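Side-chain contacts in endo-beta-mannanase (Opitutaceae bacterium TAV5, PDB 7BOB), which hydrolyses beta-1,4-linked mannosides as an exo-acting mannosidase of glycoside hydrolase family 5, probably releasing mannose from chain ends in the termite hindgut: residues A[172-175]-A[176-180]; A[353-356]-A[357-361]; A[480-483]-A[484-488]. All blocks are in the same frame, centred on the assembly; numbering follows the deposited sequence.

Contact 1 of 3, residues A[172-175]-A[176-180]; sequences HEWC and RRMTG
Arg176 N, Arg177 N, Met178 N and Thr179 N reach back to the carbonyl oxygens of His172, Glu173, Trp174 and Cys175, the unbroken i to i+4 ladder of helix 168-183, one of the outer helices of the (beta/alpha)8 barrel expected of family 5. On the buried side Met178 crosses the Trp174 indole at about a right angle. Its CG sits over the middle of one face, with Met178 CG 3.5 Å from the centroid of the six-membered ring of Trp174, a CH-pi contact. The sulfur continues over the same indole: Met178 SD is 4.5 Å from the centroid of the Trp174 five-membered ring, a Met-aromatic contact. Trp174 holds its CG opposite the backbone N (chi1 -178°), which lets the ring come alongside the next turn. Phe100 and Phe121 meet that ring edge-to-face, and Leu153 of strand 151-154 touches both Trp174 and Met178.

On the outer side, Arg176 grips Glu173 side-on in a salt bridge of two hydrogen bonds, Arg176 NE to Glu173 OE1 at 3.0 Å and Arg176 NH2 to Glu173 OE2 at 2.6 Å. With the two planes 34° apart, OE1 is met from above the carboxylate and OE2 on its syn side. Replacing Glu173 by an alanine takes away both acceptors and would probably leave the Arg176 guanidinium without this counter-charge and freer to turn. Arg177 directs its own charge to Glu128 instead. Pro232 O is a weak outside partner of the Thr179 hydroxyl; within the helix its one proton has two acceptors in reach, Thr179 OG1 being 2.8 Å from Cys175 O and 3.0 Å from Arg176 O.

Contact 2 of 3, residues A[353-356]-A[357-361]; sequences YFVE and FARAE
Tyr353 offers one ring face to Phe357, whose CB stands 3.7 Å above the plane of the Tyr353 ring, displaced toward its rim. This CH-pi contact joins residues one turn apart on helix 352-364, which follows the last parallel strand, 311-316, of the (beta/alpha)8 barrel. The phenol returns to the Phe357 ring at its edge, with Tyr353 OH 3.6 Å from Phe357 CD1, so the pair is joined by a methylene over one ring and an oxygen beside the other. Both have CG opposite the backbone N (chi1 178° for Tyr353, 173° for Phe357), which sends the two side chains obliquely across each other. One face of Phe357 is covered by Glu361 CG, 3.4 Å above its plane, and Tyr314 of strand 311-316 meets the ring edge-to-face. The carboxylate of Glu361 bends on to salt bridges with Arg307 and Arg364, a pairing that would keep its buried charge compensated.

Phe354 faces the outer surface of the sheet, against Tyr314 and Trp316 of strand 311-316, with Phe282 edge-to-face, while Ala358 CB comes no nearer than 4.5 Å to Phe354 CE1. Leu299, Arg300 and Pro304 of helix 292-309 touch Tyr353. On the solvent-facing side, Arg359 runs side by side with Val355 and lays a face of its guanidinium over one methyl, Val355 CG1 being 3.7 Å from Arg359 CZ.

Contact 3 of 3, residues A[480-483]-A[484-488]; sequences WAQA and MSRLV
Met484 lies across one face of the Trp480 indole, its sulfur set toward the rim: Met484 SD is 3.5 Å from Trp480 CG, a Met-aromatic contact, and Met484 CG is 4.2 Å from the centroid of the Trp480 five-membered ring. Ser485 OG lies at the ring edge, in its plane. Trp480 NE1 gives it a weak hydrogen bond, 2.9 Å to Ser485 OG but bent to 126° at the hydrogen; Ala490 O, just past the helix, is a further weak partner of both. Ser485 OG stands opposite its own carbonyl carbon, beside its backbone N (chi1 -64°), which lets hydroxyl and amide both bond to Ala481 O, the hydroxyl from above the carbonyl plane at 2.9 Å from Ser485 OG to Ala481 O.

Ala481 is the N-cap of helix 482-488, and a water accepts from Ala481 N and Met484 N, bridging the two N-H groups at the helix start. Farther out, Pro475 and Leu555 pack on Trp480, Ile457 and Trp472 on Met484, and Ser336 of a second subunit on Ala481.

With an alanine at the cap, no side chain there can take up the Met484 N-H; the water does so instead, while the serine hydroxyl links the tryptophan edge to the helix's opening carbonyl.

Overall arrangement
The three contacts come in series along the chain and none touches another. Contacts 1 and 2 belong to the N-terminal barrel, on helices 168-183 and 352-364, which pack against the outside of the eight-stranded parallel sheet at strands 151-154 and 311-316; their centres are 36 Å apart. Contact 3 takes in the whole of the short helix 482-488 and the two residues before it, in the C-terminal domain, beside strands 469-473 and 549-554 of the mixed sheet, with its centre 42 Å from that of contact 1 and 51 Å from that of contact 2. While contacts 1 and 2 tie helices to the barrel within one chain, contact 3 also meets a second subunit of the trimer, through Ala481 and Gln482.

Contact 1 of 3, residues A[172-175]-A[176-180]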
loop_
_atom_site.group_PDB
_atom_site.type_symbol
_atom_site.label_atom_id
_atom_site.label_comp_id
_atom_site.label_asym_id
_atom_site.label_seq_id
_atom_site.Cartn_x
_atom_site.Cartn_y
_atom_site.Cartn_z
ATOM N N HIS A 172 -14.911 4.413 20.380
ATOM C CA HIS A 172 -15.986 3.984 21.267
ATOM C C HIS A 172 -16.015 4.828 22.532
ATOM O O HIS A 172 -17.091 5.261 22.975
ATOM C CB HIS A 172 -15.810 2.500 21.596
ATOM C CG HIS A 172 -16.861 1.929 22.499
ATOM N ND1 HIS A 172 -17.783 0.998 22.071
ATOM C CD2 HIS A 172 -17.102 2.118 23.818
ATOM C CE1 HIS A 172 -18.561 0.652 23.081
ATOM N NE2 HIS A 172 -18.169 1.319 24.153
ATOM N N GLU A 173 -14.828 5.107 23.105
ATOM C CA GLU A 173 -14.761 5.881 24.336
ATOM C C GLU A 173 -15.159 7.331 24.097
ATOM O O GLU A 173 -15.863 7.927 24.919
ATOM C CB GLU A 173 -13.352 5.785 24.940
ATOM C CG GLU A 173 -13.085 6.688 26.150
ATOM C CD GLU A 173 -13.972 6.356 27.365
ATOM O OE1 GLU A 173 -14.624 5.293 27.388
ATOM O OE2 GLU A 173 -14.023 7.163 28.309
ATOM N N TRP A 174 -14.714 7.922 22.987
ATOM C CA TRP A 174 -15.070 9.305 22.690
ATOM C C TRP A 174 -16.574 9.456 22.556
ATOM O O TRP A 174 -17.160 10.454 23.016
ATOM C CB TRP A 174 -14.383 9.742 21.406
ATOM C CG TRP A 174 -14.630 11.153 21.014
ATOM C CD1 TRP A 174 -13.878 12.243 21.361
ATOM C CD2 TRP A 174 -15.672 11.635 20.161
ATOM N NE1 TRP A 174 -14.397 13.373 20.781
ATOM C CE2 TRP A 174 -15.501 13.029 20.042
ATOM C CE3 TRP A 174 -16.734 11.027 19.488
ATOM C CZ2 TRP A 174 -16.355 13.827 19.281
ATOM C CZ3 TRP A 174 -17.582 11.820 18.728
ATOM C CH2 TRP A 174 -17.386 13.202 18.628
ATOM N N CYS A 175 -17.210 8.459 21.934
ATOM C CA CYS A 175 -18.652 8.483 21.728
ATOM C C CYS A 175 -19.387 8.387 23.059
ATOM O O CYS A 175 -20.347 9.122 23.300
ATOM C CB CYS A 175 -19.051 7.338 20.788
ATOM S SG CYS A 175 -20.808 7.200 20.417
ATOM N N ARG A 176 -18.925 7.493 23.941
ATOM C CA ARG A 176 -19.456 7.425 25.298
ATOM C C ARG A 176 -19.316 8.763 26.006
ATOM O O ARG A 176 -20.263 9.237 26.644
ATOM C CB ARG A 176 -18.740 6.331 26.103
ATOM C CG ARG A 176 -19.457 5.917 27.405
ATOM C CD ARG A 176 -18.549 5.100 28.337
ATOM N NE ARG A 176 -17.329 5.822 28.680
ATOM C CZ ARG A 176 -17.228 6.676 29.701
ATOM N NH1 ARG A 176 -18.277 6.907 30.489
ATOM N NH2 ARG A 176 -16.083 7.307 29.935
ATOM N N ARG A 177 -18.147 9.394 25.886
ATOM C CA ARG A 177 -17.913 10.642 26.607
ATOM C C ARG A 177 -18.764 11.777 26.057
ATOM O O ARG A 177 -19.297 12.581 26.826
ATOM C CB ARG A 177 -16.439 11.015 26.552
ATOM C CG ARG A 177 -15.542 10.134 27.417
ATOM C CD ARG A 177 -15.680 10.456 28.896
ATOM N NE ARG A 177 -15.656 11.893 29.154
ATOM C CZ ARG A 177 -14.561 12.593 29.439
ATOM N NH1 ARG A 177 -13.381 12.002 29.515
ATOM N NH2 ARG A 177 -14.649 13.894 29.664
ATOM N N MET A 178 -18.898 11.872 24.733
ATOM C CA MET A 178 -19.639 12.991 24.165
ATOM C C MET A 178 -21.143 12.812 24.341
ATOM O O MET A 178 -21.856 13.787 24.576
ATOM C CB MET A 178 -19.303 13.171 22.688
ATOM C CG MET A 178 -17.853 13.473 22.407
ATOM S SD MET A 178 -17.211 14.797 23.457
ATOM C CE MET A 178 -15.878 13.965 24.300
ATOM N N THR A 179 -21.650 11.584 24.229
ATOM C CA THR A 179 -23.051 11.362 24.566
ATOM C C THR A 179 -23.288 11.588 26.055
ATOM O O THR A 179 -24.294 12.185 26.444
ATOM C CB THR A 179 -23.490 9.949 24.172
ATOM O OG1 THR A 179 -22.649 8.985 24.830
ATOM C CG2 THR A 179 -23.443 9.763 22.656
ATOM N N GLY A 180 -22.375 11.111 26.901
ATOM C CA GLY A 180 -22.540 11.298 28.331
ATOM C C GLY A 180 -22.580 12.762 28.723
ATOM O O GLY A 180 -23.336 13.155 29.619
#

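Contact 2 of 3, residues A[353-356]-A[357-361]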
loop_
_atom_site.group_PDB
_atom_site.type_symbol
_atom_site.label_atom_id
_atom_site.label_comp_id
_atom_site.label_asym_id
_atom_site.label_seq_id
_atom_site.Cartn_x
_atom_site.Cartn_y
_atom_site.Cartn_z
ATOM N N TYR A 353 -40.806 15.194 -6.557
ATOM C CA TYR A 353 -41.337 13.989 -5.933
ATOM C C TYR A 353 -40.996 13.909 -4.453
ATOM O O TYR A 353 -41.788 13.362 -3.677
ATOM C CB TYR A 353 -40.824 12.728 -6.623
ATOM C CG TYR A 353 -41.351 11.506 -5.930
ATOM C CD1 TYR A 353 -42.722 11.207 -5.969
ATOM C CD2 TYR A 353 -40.512 10.676 -5.202
ATOM C CE1 TYR A 353 -43.235 10.096 -5.328
ATOM C CE2 TYR A 353 -41.010 9.552 -4.555
ATOM C CZ TYR A 353 -42.382 9.270 -4.619
ATOM O OH TYR A 353 -42.899 8.161 -3.981
ATOM N N PHE A 354 -39.813 14.387 -4.040
ATOM C CA PHE A 354 -39.532 14.402 -2.605
ATOM C C PHE A 354 -40.622 15.156 -1.842
ATOM O O PHE A 354 -41.036 14.734 -0.757
ATOM C CB PHE A 354 -38.168 15.024 -2.306
ATOM C CG PHE A 354 -37.851 15.071 -0.834
ATOM C CD1 PHE A 354 -38.067 13.952 -0.036
ATOM C CD2 PHE A 354 -37.381 16.237 -0.241
ATOM C CE1 PHE A 354 -37.795 13.979 1.317
ATOM C CE2 PHE A 354 -37.106 16.276 1.125
ATOM C CZ PHE A 354 -37.307 15.154 1.908
ATOM N N VAL A 355 -41.104 16.270 -2.396
ATOM C CA VAL A 355 -42.161 17.020 -1.723
ATOM C C VAL A 355 -43.417 16.168 -1.618
ATOM O O VAL A 355 -44.043 16.084 -0.555
ATOM C CB VAL A 355 -42.439 18.349 -2.448
ATOM C CG1 VAL A 355 -43.620 19.088 -1.782
ATOM C CG2 VAL A 355 -41.191 19.228 -2.447
ATOM N N GLU A 356 -43.776 15.490 -2.715
ATOM C CA GLU A 356 -44.980 14.661 -2.718
ATOM C C GLU A 356 -44.809 13.490 -1.761
ATOM O O GLU A 356 -45.720 13.168 -0.984
ATOM C CB GLU A 356 -45.287 14.190 -4.148
ATOM C CG GLU A 356 -46.461 13.209 -4.293
ATOM C CD GLU A 356 -46.416 12.401 -5.597
ATOM O OE1 GLU A 356 -45.845 12.908 -6.598
ATOM O OE2 GLU A 356 -46.929 11.248 -5.622
ATOM N N PHE A 357 -43.618 12.877 -1.765
ATOM C CA PHE A 357 -43.363 11.740 -0.888
ATOM C C PHE A 357 -43.381 12.160 0.580
ATOM O O PHE A 357 -43.877 11.420 1.439
ATOM C CB PHE A 357 -42.020 11.085 -1.262
ATOM C CG PHE A 357 -41.576 10.003 -0.308
ATOM C CD1 PHE A 357 -41.908 8.675 -0.543
ATOM C CD2 PHE A 357 -40.808 10.314 0.821
ATOM C CE1 PHE A 357 -41.487 7.669 0.337
ATOM C CE2 PHE A 357 -40.384 9.318 1.707
ATOM C CZ PHE A 357 -40.729 7.995 1.464
ATOM N N ALA A 358 -42.818 13.329 0.895
ATOM C CA ALA A 358 -42.825 13.765 2.285
ATOM C C ALA A 358 -44.247 14.019 2.768
ATOM O O ALA A 358 -44.595 13.677 3.904
ATOM C CB ALA A 358 -41.987 15.025 2.462
ATOM N N ARG A 359 -45.074 14.637 1.926
ATOM C CA ARG A 359 -46.461 14.876 2.311
ATOM C C ARG A 359 -47.209 13.559 2.463
ATOM O O ARG A 359 -47.924 13.362 3.447
ATOM C CB ARG A 359 -47.132 15.812 1.301
ATOM C CG ARG A 359 -46.471 17.233 1.284
ATOM C CD ARG A 359 -47.506 18.392 1.363
ATOM N NE ARG A 359 -46.947 19.703 0.996
ATOM C CZ ARG A 359 -46.844 20.141 -0.259
ATOM N NH1 ARG A 359 -47.251 19.366 -1.262
ATOM N NH2 ARG A 359 -46.342 21.348 -0.515
ATOM N N ALA A 360 -46.968 12.605 1.555
ATOM C CA ALA A 360 -47.529 11.264 1.718
ATOM C C ALA A 360 -47.106 10.640 3.044
ATOM O O ALA A 360 -47.938 10.102 3.787
ATOM C CB ALA A 360 -47.102 10.378 0.554
ATOM N N GLU A 361 -45.813 10.730 3.368
ATOM C CA GLU A 361 -45.286 10.068 4.558
ATOM C C GLU A 361 -45.887 10.634 5.836
ATOM O O GLU A 361 -46.143 9.894 6.790
ATOM C CB GLU A 361 -43.761 10.188 4.593
ATOM C CG GLU A 361 -43.069 9.053 3.865
ATOM C CD GLU A 361 -43.562 7.684 4.309
ATOM O OE1 GLU A 361 -43.080 7.176 5.356
ATOM O OE2 GLU A 361 -44.428 7.118 3.609
#

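Contact 3 of 3, residues A[480-483]-A[484-488]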
loop_
_atom_site.group_PDB
_atom_site.type_symbol
_atom_site.label_atom_id
_atom_site.label_comp_id
_atom_site.label_asym_id
_atom_site.label_seq_id
_atom_site.Cartn_x
_atom_site.Cartn_y
_atom_site.Cartn_z
ATOM N N TRP A 480 -12.731 -25.087 7.932
ATOM C CA TRP A 480 -13.302 -26.335 7.425
ATOM C C TRP A 480 -12.661 -27.478 8.201
ATOM O O TRP A 480 -11.596 -27.985 7.836
ATOM C CB TRP A 480 -13.081 -26.451 5.922
ATOM C CG TRP A 480 -13.930 -27.484 5.263
ATOM C CD1 TRP A 480 -14.273 -28.709 5.764
ATOM C CD2 TRP A 480 -14.524 -27.404 3.958
ATOM N NE1 TRP A 480 -15.058 -29.389 4.858
ATOM C CE2 TRP A 480 -15.225 -28.610 3.742
ATOM C CE3 TRP A 480 -14.541 -26.424 2.959
ATOM C CZ2 TRP A 480 -15.943 -28.859 2.570
ATOM C CZ3 TRP A 480 -15.231 -26.680 1.787
ATOM C CH2 TRP A 480 -15.932 -27.889 1.606
ATOM N N ALA A 481 -13.305 -27.868 9.298
ATOM C CA ALA A 481 -12.914 -29.071 10.024
ATOM C C ALA A 481 -14.138 -29.969 10.197
ATOM O O ALA A 481 -14.988 -30.018 9.302
ATOM C CB ALA A 481 -12.279 -28.714 11.366
ATOM N N GLN A 482 -14.254 -30.679 11.322
ATOM C CA GLN A 482 -15.360 -31.627 11.461
ATOM C C GLN A 482 -16.700 -30.922 11.339
ATOM O O GLN A 482 -17.558 -31.352 10.566
ATOM C CB GLN A 482 -15.278 -32.384 12.787
ATOM C CG GLN A 482 -14.051 -33.297 12.926
ATOM C CD GLN A 482 -12.888 -32.598 13.628
ATOM O OE1 GLN A 482 -12.807 -31.355 13.656
ATOM N NE2 GLN A 482 -11.986 -33.391 14.206
ATOM N N ALA A 483 -16.883 -29.804 12.069
ATOM C CA ALA A 483 -18.189 -29.144 12.101
ATOM C C ALA A 483 -18.637 -28.734 10.704
ATOM O O ALA A 483 -19.749 -29.071 10.277
ATOM C CB ALA A 483 -18.164 -27.929 13.035
ATOM N N MET A 484 -17.773 -28.036 9.960
ATOM C CA MET A 484 -18.162 -27.631 8.613
ATOM C C MET A 484 -18.392 -28.844 7.707
ATOM O O MET A 484 -19.329 -28.847 6.898
ATOM C CB MET A 484 -17.111 -26.706 8.010
ATOM C CG MET A 484 -17.544 -26.102 6.681
ATOM S SD MET A 484 -16.308 -24.993 5.952
ATOM C CE MET A 484 -16.385 -23.599 7.092
ATOM N N SER A 485 -17.544 -29.885 7.828
ATOM C CA SER A 485 -17.701 -31.076 6.988
ATOM C C SER A 485 -19.045 -31.766 7.212
ATOM O O SER A 485 -19.678 -32.215 6.254
ATOM C CB SER A 485 -16.558 -32.068 7.227
ATOM O OG SER A 485 -15.310 -31.518 6.845
ATOM N N ARG A 486 -19.493 -31.868 8.466
ATOM C CA ARG A 486 -20.810 -32.456 8.724
ATOM C C ARG A 486 -21.940 -31.573 8.219
ATOM O O ARG A 486 -23.016 -32.086 7.894
ATOM C CB ARG A 486 -20.998 -32.735 10.220
ATOM C CG ARG A 486 -19.908 -33.637 10.780
ATOM C CD ARG A 486 -20.228 -34.167 12.172
ATOM N NE ARG A 486 -20.224 -33.107 13.185
ATOM C CZ ARG A 486 -19.266 -32.933 14.100
ATOM N NH1 ARG A 486 -18.207 -33.750 14.137
ATOM N NH2 ARG A 486 -19.365 -31.935 14.976
ATOM N N LEU A 487 -21.731 -30.253 8.151
ATOM C CA LEU A 487 -22.786 -29.375 7.655
ATOM C C LEU A 487 -22.797 -29.312 6.133
ATOM O O LEU A 487 -23.858 -29.422 5.510
ATOM C CB LEU A 487 -22.630 -27.973 8.230
ATOM C CG LEU A 487 -23.743 -26.986 7.866
ATOM C CD1 LEU A 487 -25.120 -27.615 8.061
ATOM C CD2 LEU A 487 -23.603 -25.729 8.700
ATOM N N VAL A 488 -21.635 -29.118 5.514
ATOM C CA VAL A 488 -21.591 -29.119 4.058
ATOM C C VAL A 488 -21.894 -30.517 3.515
ATOM O O VAL A 488 -22.548 -30.665 2.475
ATOM C CB VAL A 488 -20.224 -28.602 3.574
ATOM C CG1 VAL A 488 -19.994 -28.976 2.096
ATOM C CG2 VAL A 488 -20.124 -27.106 3.789
HETATM O O HOH W 1 -15.362 -26.677 10.925
#